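Local structure of glycoside Hydrolase Family 43_12 (Metagenome, 7JVH) at residues 479-484 and 508-513. The protein is a family 43 (subfamily 12) glycoside hydrolase that probably cleaves glycosidic bonds in plant hemicelluloses such as xylan or arabinoxylan. Numbering follows the deposited sequence.
Sequences GKEQVL and IGKLKT
Gln482 faces two consecutive residues, Ile508 and Gly509, in a pattern like a beta bulge at the end of an antiparallel pair in the concanavalin A-like beta-sandwich domain. Its N donates to Gly509 O at 3.0 Å, from well above the carbonyl plane, while its O accepts the straighter bond from Ile508 N (3.2 Å, N-H...O 166°). Gly509 makes this step with a positive phi, which favours glycine. From here the loop leads from strand 501-507 to strand 515-522 of the other sheet, and Gln482 illustrates how one side chain can extend a strand's grip into such a crossing. Its chain bends at chi2 (67°), swinging the amide toward the loop, where OE1 accepts Leu511 N at 3.0 Å and the shaft crosses the Leu511 side chain at about a right angle. Shortening Gln482 to an alanine is likely to leave Leu511 N without this acceptor and the loop less firmly tied beyond Gly509. Further along, Ile508 CG2 meets Leu484 CD1 at 4.1 Å, an apolar touch that Tyr530 of strand 525-531 adjoins on both residues. At the exposed end, the extended Lys510 chain passes Lys480 O. The two ammonium groups stay 4.8 Å apart, NZ to NZ, a separation at which like charges probably still repel; Lys510 NZ instead lies against the aliphatic part of its neighbour, 3.3 Å from Lys480 CG.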
# COMPACT_ATOMS: atom_id res chain seq x y z
N GLY A 479 -35.48 -1.29 -20.35
CA GLY A 479 -36.90 -1.52 -20.28
C GLY A 479 -37.27 -1.66 -18.81
O GLY A 479 -36.79 -0.90 -17.95
N LYS A 480 -38.14 -2.63 -18.51
CA LYS A 480 -38.46 -3.00 -17.13
C LYS A 480 -37.84 -4.38 -16.92
O LYS A 480 -38.50 -5.33 -16.47
CB LYS A 480 -39.98 -3.00 -16.87
CG LYS A 480 -40.36 -3.27 -15.39
CD LYS A 480 -39.59 -2.39 -14.41
CE LYS A 480 -39.93 -2.73 -12.97
NZ LYS A 480 -39.24 -3.97 -12.55
N GLU A 481 -36.56 -4.45 -17.26
CA GLU A 481 -35.77 -5.66 -17.19
C GLU A 481 -34.32 -5.32 -16.84
O GLU A 481 -33.77 -4.32 -17.30
CB GLU A 481 -35.82 -6.41 -18.52
CG GLU A 481 -37.02 -7.35 -18.63
CD GLU A 481 -36.79 -8.46 -19.64
OE1 GLU A 481 -35.61 -8.92 -19.74
OE2 GLU A 481 -37.79 -8.87 -20.32
N GLN A 482 -33.70 -6.20 -16.05
CA GLN A 482 -32.29 -6.10 -15.70
C GLN A 482 -31.43 -6.93 -16.63
O GLN A 482 -31.86 -7.96 -17.13
CB GLN A 482 -32.06 -6.43 -14.23
CG GLN A 482 -32.47 -5.31 -13.28
CD GLN A 482 -33.96 -5.09 -13.28
OE1 GLN A 482 -34.70 -6.05 -13.22
NE2 GLN A 482 -34.40 -3.86 -13.34
N VAL A 483 -30.19 -6.47 -16.82
CA VAL A 483 -29.20 -7.12 -17.67
C VAL A 483 -27.87 -7.13 -16.90
O VAL A 483 -27.68 -6.35 -15.98
CB VAL A 483 -29.02 -6.37 -18.99
CG1 VAL A 483 -30.30 -6.39 -19.78
CG2 VAL A 483 -28.56 -4.93 -18.73
N LEU A 484 -26.97 -8.03 -17.28
CA LEU A 484 -25.63 -8.03 -16.76
C LEU A 484 -24.67 -7.65 -17.86
O LEU A 484 -24.74 -8.19 -18.96
CB LEU A 484 -25.24 -9.40 -16.16
CG LEU A 484 -25.67 -9.73 -14.74
CD1 LEU A 484 -25.21 -11.15 -14.43
CD2 LEU A 484 -25.11 -8.74 -13.73
N ILE A 508 -31.18 -11.09 -17.54
CA ILE A 508 -31.49 -11.91 -16.37
C ILE A 508 -32.95 -11.75 -15.90
O ILE A 508 -33.28 -12.06 -14.75
CB ILE A 508 -30.52 -11.59 -15.21
CG1 ILE A 508 -30.59 -10.10 -14.83
CG2 ILE A 508 -29.09 -11.91 -15.61
CD1 ILE A 508 -29.90 -9.79 -13.53
N GLY A 509 -33.81 -11.28 -16.81
CA GLY A 509 -35.20 -10.99 -16.53
C GLY A 509 -35.34 -9.88 -15.51
O GLY A 509 -34.45 -9.03 -15.32
N LYS A 510 -36.48 -9.93 -14.82
CA LYS A 510 -36.87 -8.95 -13.82
C LYS A 510 -36.38 -9.35 -12.43
O LYS A 510 -37.03 -10.13 -11.74
CB LYS A 510 -38.39 -8.84 -13.79
CG LYS A 510 -39.00 -8.36 -15.08
CD LYS A 510 -40.35 -7.70 -14.80
CE LYS A 510 -41.05 -7.26 -16.07
NZ LYS A 510 -41.97 -6.11 -15.83
N LEU A 511 -35.23 -8.81 -12.04
CA LEU A 511 -34.60 -9.15 -10.78
C LEU A 511 -35.54 -8.91 -9.58
O LEU A 511 -35.78 -7.77 -9.20
CB LEU A 511 -33.29 -8.38 -10.62
CG LEU A 511 -32.25 -9.03 -9.72
CD1 LEU A 511 -31.79 -10.36 -10.28
CD2 LEU A 511 -31.07 -8.07 -9.56
N LYS A 512 -36.13 -10.00 -9.06
CA LYS A 512 -37.01 -9.97 -7.89
C LYS A 512 -36.37 -10.63 -6.67
O LYS A 512 -37.06 -10.85 -5.66
CB LYS A 512 -38.34 -10.66 -8.21
CG LYS A 512 -39.11 -10.09 -9.38
CD LYS A 512 -40.47 -10.71 -9.52
CE LYS A 512 -41.21 -10.04 -10.68
NZ LYS A 512 -42.47 -10.78 -11.03
N THR A 513 -35.07 -10.94 -6.75
CA THR A 513 -34.32 -11.49 -5.62
C THR A 513 -32.91 -10.92 -5.61
O THR A 513 -32.47 -10.36 -6.61
CB THR A 513 -34.17 -13.03 -5.70
OG1 THR A 513 -33.04 -13.36 -6.52
CG2 THR A 513 -35.41 -13.70 -6.29